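Local atomic coordinates of putative serine phosphatase (Pseudomonas aeruginosa, PDB entry 6K4E), a protein that probably removes phosphate from phosphorylated serine or threonine residues as a magnesium-binding PP2C-type phosphatase of the SiaABC pathway, which controls biofilm formation. Residues W177-R180 / R181-Q184; A258-L261 / R262-R266. All coordinates share one frame; numbering follows the deposited sequence.

Contact 1. Residues W177-R180 / R181-Q184; sequences WVDR and RRRQ
A beta hairpin with a type I turn and a G1 beta bulge joins strand 171-179 to strand 184-190, and Asp-179 meets the turn with both its backbone and its carboxylate. The closing pair, Asp-179 and Gln-184, is an antiparallel hydrogen-bonded one: Asp-179 N donates to Gln-184 O at 2.9 Å, and Gln-184 N returns a bond to Asp-179 O at 3.1 Å. Arg-183 also faces Asp-179 and forms the bulge; its backbone is in the left-handed region, as is usual at the first position of a G1 bulge. Arg-183 N closes the turn that starts at Arg-180 with a 3.3 Å bond to Arg-180 O.

The carboxylate of Asp-179 splits its work between its oxygens. With CG anti to the backbone N (chi1 -167°), the group lies beside the carbonyl carbon and reaches forward over the turn, where OD1 accepts a hydrogen bond from the backbone N of Arg-182 at 3.0 Å, the donor lying above the carboxylate plane. OD2 lies at the edge of the Arg-182 guanidinium, in its plane, but the salt bridge is long, at 4.0 Å from OD2 to NH1. On the Trp-177 side, that oxygen sits in the indole plane.

The Arg-180 side chain touches Tyr-106 and Phe-300, while the backbone of Arg-181 bonds to Asp-104, tying the turn to the neighbouring hairpin. The indole link is weak but straight: Trp-177 NE1 approaches Asp-179 OD2 at 3.4 Å, with 164° at the hydrogen.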
ATOM      1  N   TRP B 177     -20.994   0.336  11.934  1.00 41.83           N
ATOM      2  CA  TRP B 177     -21.541  -1.013  11.924  1.00 42.53           C
ATOM      3  C   TRP B 177     -23.079  -0.839  11.941  1.00 44.98           C
ATOM      4  O   TRP B 177     -23.628  -0.323  12.914  1.00 43.20           O
ATOM      5  CB  TRP B 177     -21.048  -1.888  13.110  1.00 42.51           C
ATOM      6  CG  TRP B 177     -21.920  -3.090  13.333  1.00 44.40           C
ATOM      7  CD1 TRP B 177     -22.807  -3.267  14.348  1.00 48.34           C
ATOM      8  CD2 TRP B 177     -22.069  -4.227  12.465  1.00 44.56           C
ATOM      9  NE1 TRP B 177     -23.456  -4.472  14.203  1.00 48.83           N
ATOM     10  CE2 TRP B 177     -23.052  -5.063  13.038  1.00 49.32           C
ATOM     11  CE3 TRP B 177     -21.421  -4.657  11.293  1.00 45.62           C
ATOM     12  CZ2 TRP B 177     -23.453  -6.267  12.443  1.00 48.95           C
ATOM     13  CZ3 TRP B 177     -21.798  -5.861  10.724  1.00 47.36           C
ATOM     14  CH2 TRP B 177     -22.809  -6.648  11.292  1.00 48.82           C
ATOM     15  N   VAL B 178     -23.748  -1.202  10.834  1.00 41.30           N
ATOM     16  CA  VAL B 178     -25.207  -1.141  10.691  1.00 40.23           C
ATOM     17  C   VAL B 178     -25.738  -2.492  11.104  1.00 44.88           C
ATOM     18  O   VAL B 178     -25.576  -3.455  10.365  1.00 45.04           O
ATOM     19  CB  VAL B 178     -25.651  -0.785   9.246  1.00 42.31           C
ATOM     20  CG1 VAL B 178     -27.180  -0.801   9.093  1.00 41.33           C
ATOM     21  CG2 VAL B 178     -25.074   0.553   8.819  1.00 41.19           C
ATOM     22  N   ASP B 179     -26.288  -2.590  12.302  1.00 42.44           N
ATOM     23  CA  ASP B 179     -26.816  -3.859  12.788  1.00 43.16           C
ATOM     24  C   ASP B 179     -28.307  -3.924  12.438  1.00 47.84           C
ATOM     25  O   ASP B 179     -29.138  -3.465  13.201  1.00 47.51           O
ATOM     26  CB  ASP B 179     -26.549  -3.989  14.299  1.00 44.58           C
ATOM     27  CG  ASP B 179     -26.767  -5.354  14.882  1.00 47.56           C
ATOM     28  OD1 ASP B 179     -27.671  -6.079  14.388  1.00 46.46           O
ATOM     29  OD2 ASP B 179     -26.122  -5.665  15.896  1.00 52.69           O
ATOM     30  N   ARG B 180     -28.639  -4.475  11.272  1.00 47.57           N
ATOM     31  CA  ARG B 180     -30.024  -4.568  10.795  1.00 48.34           C
ATOM     32  C   ARG B 180     -30.921  -5.418  11.705  1.00 52.69           C
ATOM     33  O   ARG B 180     -32.032  -4.991  12.028  1.00 53.94           O
ATOM     34  CB  ARG B 180     -30.059  -5.051   9.333  1.00 51.06           C
ATOM     35  CG  ARG B 180     -29.423  -4.049   8.341  1.00 59.94           C
ATOM     36  CD  ARG B 180     -28.780  -4.715   7.136  1.00 79.76           C
ATOM     37  NE  ARG B 180     -29.779  -5.278   6.225  1.00101.13           N
ATOM     38  CZ  ARG B 180     -30.045  -6.576   6.101  1.00120.53           C
ATOM     39  NH1 ARG B 180     -29.368  -7.471   6.815  1.00107.86           N
ATOM     40  NH2 ARG B 180     -30.980  -6.990   5.257  1.00108.01           N
ATOM     41  N   ARG B 181     -30.402  -6.562  12.182  1.00 48.23           N
ATOM     42  CA  ARG B 181     -31.061  -7.529  13.072  1.00 48.92           C
ATOM     43  C   ARG B 181     -31.503  -6.898  14.427  1.00 53.06           C
ATOM     44  O   ARG B 181     -32.612  -7.144  14.893  1.00 52.34           O
ATOM     45  CB  ARG B 181     -30.089  -8.698  13.324  1.00 48.62           C
ATOM     46  CG  ARG B 181     -30.707  -9.904  14.011  1.00 63.66           C
ATOM     47  CD  ARG B 181     -29.690 -10.956  14.427  1.00 72.38           C
ATOM     48  NE  ARG B 181     -28.796 -10.485  15.493  1.00 85.13           N
ATOM     49  CZ  ARG B 181     -28.979 -10.690  16.798  1.00 96.09           C
ATOM     50  NH1 ARG B 181     -30.033 -11.374  17.232  1.00 72.88           N
ATOM     51  NH2 ARG B 181     -28.108 -10.213  17.678  1.00 84.37           N
ATOM     52  N   ARG B 182     -30.616  -6.114  15.056  1.00 50.10           N
ATOM     53  CA  ARG B 182     -30.869  -5.479  16.345  1.00 50.84           C
ATOM     54  C   ARG B 182     -31.305  -4.008  16.210  1.00 55.20           C
ATOM     55  O   ARG B 182     -31.401  -3.294  17.213  1.00 57.82           O
ATOM     56  CB  ARG B 182     -29.640  -5.632  17.252  1.00 51.36           C
ATOM     57  CG  ARG B 182     -29.502  -7.026  17.861  1.00 64.33           C
ATOM     58  CD  ARG B 182     -28.401  -7.107  18.900  1.00 84.74           C
ATOM     59  NE  ARG B 182     -28.693  -6.330  20.112  1.00107.57           N
ATOM     60  CZ  ARG B 182     -28.147  -5.151  20.404  1.00126.82           C
ATOM     61  NH1 ARG B 182     -27.282  -4.584  19.568  1.00116.46           N
ATOM     62  NH2 ARG B 182     -28.463  -4.530  21.531  1.00113.34           N
ATOM     63  N   ARG B 183     -31.609  -3.582  14.970  1.00 49.73           N
ATOM     64  CA  ARG B 183     -32.026  -2.246  14.569  1.00 49.34           C
ATOM     65  C   ARG B 183     -31.269  -1.150  15.320  1.00 55.83           C
ATOM     66  O   ARG B 183     -31.869  -0.341  16.030  1.00 55.90           O
ATOM     67  CB  ARG B 183     -33.555  -2.069  14.651  1.00 50.46           C
ATOM     68  CG  ARG B 183     -34.168  -1.899  13.273  1.00 60.42           C
ATOM     69  CD  ARG B 183     -35.116  -3.015  12.907  1.00 70.11           C
ATOM     70  NE  ARG B 183     -36.265  -2.484  12.174  1.00 81.99           N
ATOM     71  CZ  ARG B 183     -37.095  -3.218  11.441  1.00 96.88           C
ATOM     72  NH1 ARG B 183     -36.909  -4.527  11.327  1.00 80.58           N
ATOM     73  NH2 ARG B 183     -38.111  -2.646  10.804  1.00 82.70           N
ATOM     74  N   GLN B 184     -29.922  -1.160  15.196  1.00 52.30           N
ATOM     75  CA  GLN B 184     -29.098  -0.127  15.812  1.00 50.82           C
ATOM     76  C   GLN B 184     -27.790   0.004  15.080  1.00 49.91           C
ATOM     77  O   GLN B 184     -27.326  -0.922  14.427  1.00 49.15           O
ATOM     78  CB  GLN B 184     -28.957  -0.243  17.352  1.00 53.22           C
ATOM     79  CG  GLN B 184     -27.954  -1.205  17.936  1.00 51.42           C
ATOM     80  CD  GLN B 184     -27.760  -0.884  19.408  1.00 67.16           C
ATOM     81  OE1 GLN B 184     -26.644  -0.673  19.891  1.00 59.63           O
ATOM     82  NE2 GLN B 184     -28.849  -0.786  20.147  1.00 53.29           N
TER

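Contact 2. Residues A258-L261 / R262-R266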
ATOM      1  N   ALA B 258     -25.306  20.169   5.139  1.00 41.51           N
ATOM      2  CA  ALA B 258     -26.462  19.700   5.918  1.00 41.53           C
ATOM      3  C   ALA B 258     -27.795  20.024   5.205  1.00 43.87           C
ATOM      4  O   ALA B 258     -28.693  19.177   5.183  1.00 41.80           O
ATOM      5  CB  ALA B 258     -26.448  20.310   7.304  1.00 42.60           C
ATOM      6  N   ASP B 259     -27.911  21.234   4.622  1.00 41.11           N
ATOM      7  CA  ASP B 259     -29.094  21.636   3.868  1.00 42.25           C
ATOM      8  C   ASP B 259     -29.296  20.785   2.634  1.00 42.66           C
ATOM      9  O   ASP B 259     -30.422  20.343   2.392  1.00 44.58           O
ATOM     10  CB  ASP B 259     -29.056  23.128   3.502  1.00 46.21           C
ATOM     11  CG  ASP B 259     -29.259  24.084   4.661  1.00 61.55           C
ATOM     12  OD1 ASP B 259     -29.563  23.607   5.791  1.00 62.23           O
ATOM     13  OD2 ASP B 259     -29.091  25.305   4.453  1.00 70.74           O
ATOM     14  N   MET B 260     -28.212  20.538   1.871  1.00 36.75           N
ATOM     15  CA  MET B 260     -28.219  19.686   0.677  1.00 36.83           C
ATOM     16  C   MET B 260     -28.737  18.269   1.040  1.00 42.00           C
ATOM     17  O   MET B 260     -29.621  17.747   0.349  1.00 40.77           O
ATOM     18  CB  MET B 260     -26.806  19.586   0.067  1.00 38.58           C
ATOM     19  CG  MET B 260     -26.755  18.801  -1.243  1.00 41.94           C
ATOM     20  SD  MET B 260     -25.064  18.567  -1.891  1.00 46.23           S
ATOM     21  CE  MET B 260     -24.344  17.444  -0.584  1.00 40.40           C
ATOM     22  N   LEU B 261     -28.185  17.671   2.133  1.00 37.64           N
ATOM     23  CA  LEU B 261     -28.567  16.352   2.625  1.00 37.43           C
ATOM     24  C   LEU B 261     -30.037  16.302   2.982  1.00 43.64           C
ATOM     25  O   LEU B 261     -30.711  15.399   2.516  1.00 45.99           O
ATOM     26  CB  LEU B 261     -27.735  15.909   3.857  1.00 37.22           C
ATOM     27  CG  LEU B 261     -26.232  15.805   3.711  1.00 41.69           C
ATOM     28  CD1 LEU B 261     -25.618  15.163   4.950  1.00 41.10           C
ATOM     29  CD2 LEU B 261     -25.810  15.075   2.403  1.00 42.30           C
ATOM     30  N   ARG B 262     -30.536  17.253   3.809  1.00 38.84           N
ATOM     31  CA  ARG B 262     -31.942  17.334   4.214  1.00 38.77           C
ATOM     32  C   ARG B 262     -32.836  17.461   2.993  1.00 44.09           C
ATOM     33  O   ARG B 262     -33.853  16.775   2.897  1.00 45.74           O
ATOM     34  CB  ARG B 262     -32.170  18.551   5.122  1.00 37.16           C
ATOM     35  CG  ARG B 262     -33.629  18.679   5.629  1.00 47.98           C
ATOM     36  CD  ARG B 262     -33.934  20.050   6.221  1.00 51.41           C
ATOM     37  NE  ARG B 262     -33.805  21.112   5.218  1.00 65.40           N
ATOM     38  CZ  ARG B 262     -32.855  22.047   5.209  1.00 77.09           C
ATOM     39  NH1 ARG B 262     -31.960  22.111   6.198  1.00 60.41           N
ATOM     40  NH2 ARG B 262     -32.815  22.950   4.235  1.00 59.59           N
ATOM     41  N   ASP B 263     -32.443  18.320   2.058  1.00 40.04           N
ATOM     42  CA  ASP B 263     -33.204  18.522   0.823  1.00 39.94           C
ATOM     43  C   ASP B 263     -33.373  17.265  -0.019  1.00 41.72           C
ATOM     44  O   ASP B 263     -34.396  17.115  -0.668  1.00 39.63           O
ATOM     45  CB  ASP B 263     -32.574  19.639  -0.017  1.00 41.66           C
ATOM     46  CG  ASP B 263     -33.348  20.922   0.079  1.00 58.45           C
ATOM     47  OD1 ASP B 263     -33.200  21.632   1.108  1.00 57.04           O
ATOM     48  OD2 ASP B 263     -34.150  21.194  -0.841  1.00 73.22           O
ATOM     49  N   HIS B 264     -32.369  16.365  -0.025  1.00 41.21           N
ATOM     50  CA  HIS B 264     -32.408  15.180  -0.900  1.00 39.54           C
ATOM     51  C   HIS B 264     -32.639  13.844  -0.193  1.00 45.38           C
ATOM     52  O   HIS B 264     -33.000  12.889  -0.872  1.00 44.67           O
ATOM     53  CB  HIS B 264     -31.124  15.133  -1.754  1.00 38.71           C
ATOM     54  CG  HIS B 264     -31.008  16.305  -2.697  1.00 41.63           C
ATOM     55  ND1 HIS B 264     -30.370  17.493  -2.318  1.00 42.59           N
ATOM     56  CD2 HIS B 264     -31.535  16.475  -3.938  1.00 41.74           C
ATOM     57  CE1 HIS B 264     -30.475  18.309  -3.359  1.00 41.46           C
ATOM     58  NE2 HIS B 264     -31.170  17.749  -4.358  1.00 41.49           N
ATOM     59  N   ALA B 265     -32.490  13.786   1.157  1.00 44.03           N
ATOM     60  CA  ALA B 265     -32.523  12.579   2.009  1.00 45.12           C
ATOM     61  C   ALA B 265     -33.627  11.559   1.717  1.00 50.30           C
ATOM     62  O   ALA B 265     -33.376  10.355   1.795  1.00 50.49           O
ATOM     63  CB  ALA B 265     -32.565  12.949   3.479  1.00 45.89           C
ATOM     64  N   ARG B 266     -34.826  12.020   1.433  1.00 46.24           N
ATOM     65  CA  ARG B 266     -35.957  11.131   1.155  1.00 46.17           C
ATOM     66  C   ARG B 266     -35.968  10.612  -0.293  1.00 46.76           C
ATOM     67  O   ARG B 266     -36.707   9.690  -0.582  1.00 47.70           O
ATOM     68  CB  ARG B 266     -37.290  11.811   1.539  1.00 45.57           C
ATOM     69  CG  ARG B 266     -38.143  10.953   2.478  1.00 69.71           C
ATOM     70  CD  ARG B 266     -39.396  11.642   3.024  1.00 86.18           C
ATOM     71  NE  ARG B 266     -39.083  12.643   4.053  1.00104.17           N
ATOM     72  CZ  ARG B 266     -39.946  13.110   4.955  1.00123.54           C
ATOM     73  NH1 ARG B 266     -41.195  12.656   4.991  1.00118.17           N
ATOM     74  NH2 ARG B 266     -39.562  14.022   5.841  1.00104.51           N
TER
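Asp-259 and Arg-262 form a salt bridge along the exposed flank of helix 254-264, their side chains side by side and pointing the same way. Arg-262 NH1 donates to Asp-259 OD1 at 2.9 Å, from above a carboxylate plane turned 59° from the guanidinium. A bend at chi3 (63°) folds the otherwise extended arginine back toward Asp-259, and NH2 makes a second salt bridge, 3.4 Å from Asp-263 OD1. The guanidinium thus spans two acids and probably offsets their mutual repulsion.

Backbone bonds run through the helix: Arg-262 N to Ala-258 O (3.0 Å) and Asp-263 N to Asp-259 O (2.9 Å) are regular i to i+4 links, and Ala-265 N bonds to Leu-261 O at 2.8 Å.

A side chain joins in at His-264, whose ND1 donates to Met-260 O at 2.8 Å. That oxygen lies close to the imidazole plane, and also receives a weak bond from His-264 N, so one residue grips it twice.

Met-260, Leu-261 and His-264 touch helix 269-284, where Phe-276 meets the imidazole nearly perpendicularly; Leu-261 also reaches strands 194-197 and 231-236, and Ala-258 and Arg-262 touch Val-202 of strand 202-205.

Both contacts are local and partly buried, yet they sit on different sheets: contact 1 joins adjacent strands 171-179 and 184-190, whereas contact 2 belongs to a helix packed on the other sheet, against strands 194-197, 202-205 and 231-236, although side chains of contact 1 also touch strand 293-300 of that second sheet. Their centres lie 23 Å apart, with nearest atoms about 15 Å apart. Each combines aspartate and arginine, but in contact 1 the buried acid chiefly receives a backbone N-H and its arginine pairing is long, while in contact 2 exposed acids meet one guanidinium in a closer network. Buried packing falls to Trp-177 and Val-178 in the hairpin, and to Met-260, Leu-261 and Ala-265 in contact 2.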